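Local coordinates for protein 5'-Methylthioadenosine Nucleosidase (Arabidopsis thaliana, PDB 2H8G) that is a nucleosidase of the phosphorylase superfamily that forms a dimer and binds adenine in a pocket beside its central sheet, at residues T99-Q104 against V209-I215; R174-S180 against N194-D200. All blocks are in the same frame, centred on the assembly; numbering follows the deposited sequence.

Contact 1. Residues T99-Q104 against V209-I215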
loop_
_atom_site.group_PDB
_atom_site.type_symbol
_atom_site.label_atom_id
_atom_site.label_comp_id
_atom_site.label_asym_id
_atom_site.label_seq_id
_atom_site.Cartn_x
_atom_site.Cartn_y
_atom_site.Cartn_z
ATOM N N THR A 99 -6.079 -3.384 -7.025
ATOM C CA THR A 99 -7.275 -2.571 -7.196
ATOM C C THR A 99 -6.982 -1.523 -8.276
ATOM O O THR A 99 -7.792 -1.305 -9.181
ATOM C CB THR A 99 -7.669 -1.851 -5.888
ATOM O OG1 THR A 99 -7.958 -2.822 -4.879
ATOM C CG2 THR A 99 -8.897 -0.983 -6.108
ATOM N N PHE A 100 -5.812 -0.897 -8.182
ATOM C CA PHE A 100 -5.406 0.118 -9.143
ATOM C C PHE A 100 -5.299 -0.469 -10.549
ATOM O O PHE A 100 -5.883 0.057 -11.494
ATOM C CB PHE A 100 -4.055 0.712 -8.739
ATOM C CG PHE A 100 -3.514 1.713 -9.720
ATOM C CD1 PHE A 100 -4.043 2.998 -9.790
ATOM C CD2 PHE A 100 -2.488 1.363 -10.591
ATOM C CE1 PHE A 100 -3.555 3.920 -10.719
ATOM C CE2 PHE A 100 -1.995 2.276 -11.521
ATOM C CZ PHE A 100 -2.530 3.554 -11.583
ATOM N N ALA A 101 -4.560 -1.566 -10.682
ATOM C CA ALA A 101 -4.374 -2.194 -11.989
ATOM C C ALA A 101 -5.680 -2.724 -12.580
ATOM O O ALA A 101 -5.920 -2.594 -13.785
ATOM C CB ALA A 101 -3.343 -3.317 -11.883
ATOM N N SER A 102 -6.522 -3.312 -11.735
ATOM C CA SER A 102 -7.806 -3.855 -12.176
ATOM C C SER A 102 -8.735 -2.760 -12.686
ATOM O O SER A 102 -9.450 -2.954 -13.675
ATOM C CB SER A 102 -8.481 -4.609 -11.026
ATOM O OG SER A 102 -7.685 -5.708 -10.627
ATOM N N ILE A 103 -8.733 -1.613 -12.012
ATOM C CA ILE A 103 -9.580 -0.501 -12.426
ATOM C C ILE A 103 -9.147 0.026 -13.790
ATOM O O ILE A 103 -9.978 0.241 -14.673
ATOM C CB ILE A 103 -9.526 0.663 -11.414
ATOM C CG1 ILE A 103 -10.236 0.257 -10.121
ATOM C CG2 ILE A 103 -10.179 1.916 -12.013
ATOM C CD1 ILE A 103 -10.121 1.283 -9.010
ATOM N N GLN A 104 -7.846 0.230 -13.963
ATOM C CA GLN A 104 -7.333 0.757 -15.227
ATOM C C GLN A 104 -7.470 -0.200 -16.406
ATOM O O GLN A 104 -7.685 0.232 -17.540
ATOM C CB GLN A 104 -5.871 1.188 -15.064
ATOM C CG GLN A 104 -5.726 2.452 -14.229
ATOM C CD GLN A 104 -4.370 3.110 -14.364
ATOM O OE1 GLN A 104 -4.236 4.321 -14.159
ATOM N NE2 GLN A 104 -3.355 2.323 -14.698
ATOM N N VAL A 209 -7.787 3.651 -3.178
ATOM C CA VAL A 209 -7.595 3.580 -4.622
ATOM C C VAL A 209 -8.892 3.817 -5.384
ATOM O O VAL A 209 -8.903 4.529 -6.392
ATOM C CB VAL A 209 -7.014 2.209 -5.032
ATOM C CG1 VAL A 209 -6.899 2.116 -6.556
ATOM C CG2 VAL A 209 -5.659 2.020 -4.383
ATOM N N ALA A 210 -9.982 3.225 -4.907
ATOM C CA ALA A 210 -11.278 3.396 -5.560
ATOM C C ALA A 210 -11.649 4.874 -5.571
ATOM O O ALA A 210 -12.190 5.380 -6.558
ATOM C CB ALA A 210 -12.346 2.584 -4.837
ATOM N N ASP A 211 -11.351 5.574 -4.482
ATOM C CA ASP A 211 -11.655 7.000 -4.418
ATOM C C ASP A 211 -10.780 7.784 -5.394
ATOM O O ASP A 211 -11.260 8.694 -6.072
ATOM C CB ASP A 211 -11.463 7.529 -2.995
ATOM C CG ASP A 211 -11.715 9.024 -2.891
ATOM O OD1 ASP A 211 -10.734 9.786 -2.769
ATOM O OD2 ASP A 211 -12.893 9.434 -2.945
ATOM N N LEU A 212 -9.503 7.425 -5.481
ATOM C CA LEU A 212 -8.596 8.122 -6.393
ATOM C C LEU A 212 -9.075 8.042 -7.831
ATOM O O LEU A 212 -8.963 9.009 -8.587
ATOM C CB LEU A 212 -7.185 7.534 -6.338
ATOM C CG LEU A 212 -6.284 7.760 -5.128
ATOM C CD1 LEU A 212 -4.913 7.171 -5.431
ATOM C CD2 LEU A 212 -6.164 9.249 -4.828
ATOM N N LEU A 213 -9.608 6.885 -8.205
ATOM C CA LEU A 213 -10.071 6.668 -9.569
ATOM C C LEU A 213 -11.579 6.801 -9.733
ATOM O O LEU A 213 -12.140 6.423 -10.764
ATOM C CB LEU A 213 -9.584 5.301 -10.058
ATOM C CG LEU A 213 -8.058 5.211 -10.164
ATOM C CD1 LEU A 213 -7.645 3.805 -10.557
ATOM C CD2 LEU A 213 -7.555 6.231 -11.185
ATOM N N LYS A 214 -12.223 7.345 -8.705
ATOM C CA LYS A 214 -13.663 7.584 -8.701
ATOM C C LYS A 214 -14.520 6.386 -9.098
ATOM O O LYS A 214 -15.421 6.502 -9.935
ATOM C CB LYS A 214 -13.985 8.775 -9.607
ATOM C CG LYS A 214 -13.451 10.109 -9.101
ATOM C CD LYS A 214 -14.131 10.512 -7.799
ATOM C CE LYS A 214 -13.839 11.960 -7.438
ATOM N NZ LYS A 214 -14.528 12.366 -6.176
ATOM N N ILE A 215 -14.246 5.237 -8.492
ATOM C CA ILE A 215 -15.014 4.027 -8.766
ATOM C C ILE A 215 -15.759 3.648 -7.491
ATOM O O ILE A 215 -15.155 3.552 -6.425
ATOM C CB ILE A 215 -14.099 2.842 -9.156
ATOM C CG1 ILE A 215 -13.234 3.217 -10.361
ATOM C CG2 ILE A 215 -14.946 1.609 -9.476
ATOM C CD1 ILE A 215 -14.027 3.596 -11.595
#

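Contact 2. Residues R174-S180 against N194-D200. With ADE (adenine), chain C.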
loop_
_atom_site.group_PDB
_atom_site.type_symbol
_atom_site.label_atom_id
_atom_site.label_comp_id
_atom_site.label_asym_id
_atom_site.label_seq_id
_atom_site.Cartn_x
_atom_site.Cartn_y
_atom_site.Cartn_z
ATOM N N ARG A 174 -18.637 0.028 10.782
ATOM C CA ARG A 174 -17.407 0.632 10.290
ATOM C C ARG A 174 -16.298 -0.414 10.318
ATOM O O ARG A 174 -16.251 -1.259 11.213
ATOM C CB ARG A 174 -17.020 1.834 11.167
ATOM C CG ARG A 174 -15.596 2.325 10.956
ATOM C CD ARG A 174 -15.326 3.611 11.720
ATOM N NE ARG A 174 -16.105 4.722 11.183
ATOM C CZ ARG A 174 -16.081 5.957 11.672
ATOM N NH1 ARG A 174 -15.316 6.246 12.715
ATOM N NH2 ARG A 174 -16.814 6.906 11.107
ATOM N N LEU A 175 -15.418 -0.342 9.321
ATOM C CA LEU A 175 -14.290 -1.249 9.181
ATOM C C LEU A 175 -12.987 -0.501 9.469
ATOM O O LEU A 175 -12.800 0.622 9.004
ATOM C CB LEU A 175 -14.244 -1.796 7.747
ATOM C CG LEU A 175 -13.016 -2.625 7.347
ATOM C CD1 LEU A 175 -12.941 -3.869 8.206
ATOM C CD2 LEU A 175 -13.099 -2.999 5.868
ATOM N N SER A 176 -12.094 -1.122 10.234
ATOM C CA SER A 176 -10.805 -0.517 10.549
ATOM C C SER A 176 -9.724 -1.453 10.012
ATOM O O SER A 176 -9.682 -2.644 10.355
ATOM C CB SER A 176 -10.663 -0.316 12.060
ATOM O OG SER A 176 -9.519 0.471 12.343
ATOM N N THR A 177 -8.867 -0.893 9.166
ATOM C CA THR A 177 -7.801 -1.616 8.487
ATOM C C THR A 177 -6.405 -1.368 9.035
ATOM O O THR A 177 -6.067 -0.249 9.416
ATOM C CB THR A 177 -7.789 -1.216 6.990
ATOM O OG1 THR A 177 -9.044 -1.579 6.399
ATOM C CG2 THR A 177 -6.636 -1.878 6.243
ATOM N N GLY A 178 -5.596 -2.422 9.045
ATOM C CA GLY A 178 -4.218 -2.324 9.481
ATOM C C GLY A 178 -3.469 -3.503 8.889
ATOM O O GLY A 178 -4.083 -4.520 8.565
ATOM N N ASP A 179 -2.153 -3.399 8.756
ATOM C CA ASP A 179 -1.399 -4.506 8.182
ATOM C C ASP A 179 -0.984 -5.617 9.129
ATOM O O ASP A 179 -0.201 -6.489 8.750
ATOM C CB ASP A 179 -0.172 -3.985 7.446
ATOM C CG ASP A 179 -0.523 -3.443 6.089
ATOM O OD1 ASP A 179 -0.696 -2.216 5.956
ATOM O OD2 ASP A 179 -0.649 -4.260 5.155
ATOM N N SER A 180 -1.495 -5.589 10.354
ATOM C CA SER A 180 -1.179 -6.638 11.314
ATOM C C SER A 180 -2.438 -7.440 11.609
ATOM O O SER A 180 -3.534 -6.888 11.684
ATOM C CB SER A 180 -0.618 -6.039 12.604
ATOM O OG SER A 180 0.638 -5.424 12.372
ATOM N N ASN A 194 -12.234 4.735 17.227
ATOM C CA ASN A 194 -12.879 4.988 15.942
ATOM C C ASN A 194 -14.218 4.263 15.810
ATOM O O ASN A 194 -14.877 4.339 14.776
ATOM C CB ASN A 194 -11.947 4.653 14.756
ATOM C CG ASN A 194 -11.619 3.170 14.635
ATOM O OD1 ASN A 194 -12.451 2.307 14.903
ATOM N ND2 ASN A 194 -10.401 2.875 14.188
ATOM N N ASP A 195 -14.607 3.571 16.877
ATOM C CA ASP A 195 -15.882 2.861 16.944
ATOM C C ASP A 195 -16.110 1.838 15.831
ATOM O O ASP A 195 -17.229 1.674 15.340
ATOM C CB ASP A 195 -17.022 3.885 16.953
ATOM C CG ASP A 195 -18.327 3.304 17.453
ATOM O OD1 ASP A 195 -18.323 2.679 18.535
ATOM O OD2 ASP A 195 -19.360 3.482 16.773
ATOM N N ALA A 196 -15.050 1.140 15.440
ATOM C CA ALA A 196 -15.161 0.135 14.393
ATOM C C ALA A 196 -15.829 -1.129 14.925
ATOM O O ALA A 196 -15.706 -1.461 16.104
ATOM C CB ALA A 196 -13.778 -0.208 13.852
ATOM N N THR A 197 -16.546 -1.826 14.048
ATOM C CA THR A 197 -17.190 -3.074 14.413
ATOM C C THR A 197 -16.359 -4.207 13.839
ATOM O O THR A 197 -16.342 -5.309 14.386
ATOM C CB THR A 197 -18.606 -3.187 13.806
ATOM O OG1 THR A 197 -19.459 -2.205 14.402
ATOM C CG2 THR A 197 -19.191 -4.573 14.044
ATOM N N LEU A 198 -15.657 -3.911 12.744
ATOM C CA LEU A 198 -14.853 -4.905 12.027
ATOM C C LEU A 198 -13.394 -4.499 11.867
ATOM O O LEU A 198 -13.072 -3.312 11.799
ATOM C CB LEU A 198 -15.451 -5.118 10.636
ATOM C CG LEU A 198 -16.970 -5.278 10.573
ATOM C CD1 LEU A 198 -17.443 -5.069 9.142
ATOM C CD2 LEU A 198 -17.377 -6.644 11.100
ATOM N N LYS A 199 -12.523 -5.499 11.765
ATOM C CA LYS A 199 -11.089 -5.282 11.628
ATOM C C LYS A 199 -10.538 -6.176 10.523
ATOM O O LYS A 199 -10.784 -7.388 10.518
ATOM C CB LYS A 199 -10.402 -5.606 12.964
ATOM C CG LYS A 199 -8.888 -5.487 12.976
ATOM C CD LYS A 199 -8.331 -5.905 14.347
ATOM C CE LYS A 199 -6.824 -5.772 14.406
ATOM N NZ LYS A 199 -6.135 -6.668 13.431
ATOM N N ASP A 200 -9.806 -5.586 9.580
ATOM C CA ASP A 200 -9.231 -6.372 8.489
ATOM C C ASP A 200 -7.855 -5.852 8.096
ATOM O O ASP A 200 -7.262 -5.039 8.809
ATOM C CB ASP A 200 -10.150 -6.379 7.264
ATOM C CG ASP A 200 -10.059 -5.104 6.457
ATOM O OD1 ASP A 200 -10.370 -5.139 5.245
ATOM O OD2 ASP A 200 -9.689 -4.057 7.030
HETATM N N9 ADE C . -8.904 -11.233 9.218
HETATM C C8 ADE C . -9.595 -12.121 9.968
HETATM N N7 ADE C . -9.583 -11.841 11.293
HETATM C C5 ADE C . -8.832 -10.700 11.380
HETATM C C6 ADE C . -8.416 -9.856 12.474
HETATM N N6 ADE C . -8.763 -10.131 13.726
HETATM N N1 ADE C . -7.620 -8.726 12.174
HETATM C C2 ADE C . -7.268 -8.457 10.873
HETATM N N3 ADE C . -7.625 -9.212 9.764
HETATM C C4 ADE C . -8.403 -10.306 10.100
HETATM O O HOH W 1 -19.140 0.377 13.652
HETATM O O HOH W 2 -5.646 -5.143 11.135
#

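Contact 1. Residues T99-Q104 against V209-I215
Ile103 and Leu213 carry the middle of this contact, and the side chains that meet across the two segments do so through carbon. CD1 of Leu213 comes down on CG2 of Ile103 at 3.5 Å, tighter than usual for two carbons. Ile103 lies with CG2 anti to its backbone N, which leaves the other branch, CG1 and CD1, to reach toward Val209 and Ala210. Ile215 and Ile103 pass each other in opposite directions, Ile215 CG1 3.7 Å from Ile103 CG2. One turn before Leu213, Val209 pushes CG1 against the other helix: it sits 3.6 Å from Phe100 N, near the plane of the Phe100 ring at its edge, and 3.7 Å from Thr99 CG2. Leu213 CD1 also meets Phe100 CD1 at 3.8 Å, the two side chains crossing at about a right angle.

Backbone bonds shape the second segment. Lys214, with positive phi, is the C-prime residue of a Schellman motif, Ile215 N bonding to Ala210 O and Lys214 N to Asp211 O; the turn brings Ile215 back against the first helix.

Ile111 touches Thr99, Ile103 and Ile215, while Trp62 and Leu97 of the second subunit pack on Phe100. Helix 92-106 thus meets the C-terminal end of helix 203-212 and its following turn over the central sheet of a phosphorylase-superfamily fold, at the dimer interface.

Contact 2. Residues R174-S180 against N194-D200
Strands 174-177 and 198-200 run parallel, and Arg174 O opens their ladder by accepting twice, from Thr197 N and Leu198 N. Ser176 then uses both backbone groups, its N giving to Leu198 O (2.9 Å) and its O taking from Asp200 N. Gly178 N closes the series on Asp200 O.

At the entry, Arg174 bends at chi3 (-67°) to bring NH1 to Asn194 O at 2.8 Å. That bond is 136° at the hydrogen, with the oxygen tilted from the guanidinium plane; Arg174 NE pairs with Asp135. Water 1 links Arg174 N, Asp195 O and Thr197 OG1.

Beside Leu175, Asp200 accepts a hydrogen bond from Thr177 OG1 on the syn lone pair of OD2 at 2.6 Å. Its CG stands between backbone N and carbonyl carbon (chi1 78°), turning the carboxylate back over Leu175, and OD1 meets Lys221 in a salt bridge.

From the other face Lys199 runs extended until chi4, where it bends. NZ gives to adenine N1 at 2.8 Å, to water 2 and to Asp182 O, and more weakly to Ser180 O. Acceptors on the protein, the water and the ligand together fix the position and rotation of NZ beside adenine N1.

Overall arrangement
After several strands and helix 36-45 the chain reaches helix 92-106, whose 99-104 segment waits for its partner until 209-215, closing a loop of 104 residues. Contact 2 is nested inside that loop: strand 171-177 crosses through helix 185-193 to strand 198-200, a beta-alpha-beta unit closed after only 13 intervening residues. The chain then passes almost directly from strand 198-200 into helix 203-212, and so from the adenine pocket to contact 1. The two centres are 21 Å apart and the contacts do not touch. Contact 1 ties two helices beside strand 110-119, contact 2 joins neighbouring strands of the same mixed sheet, and both reach the second subunit.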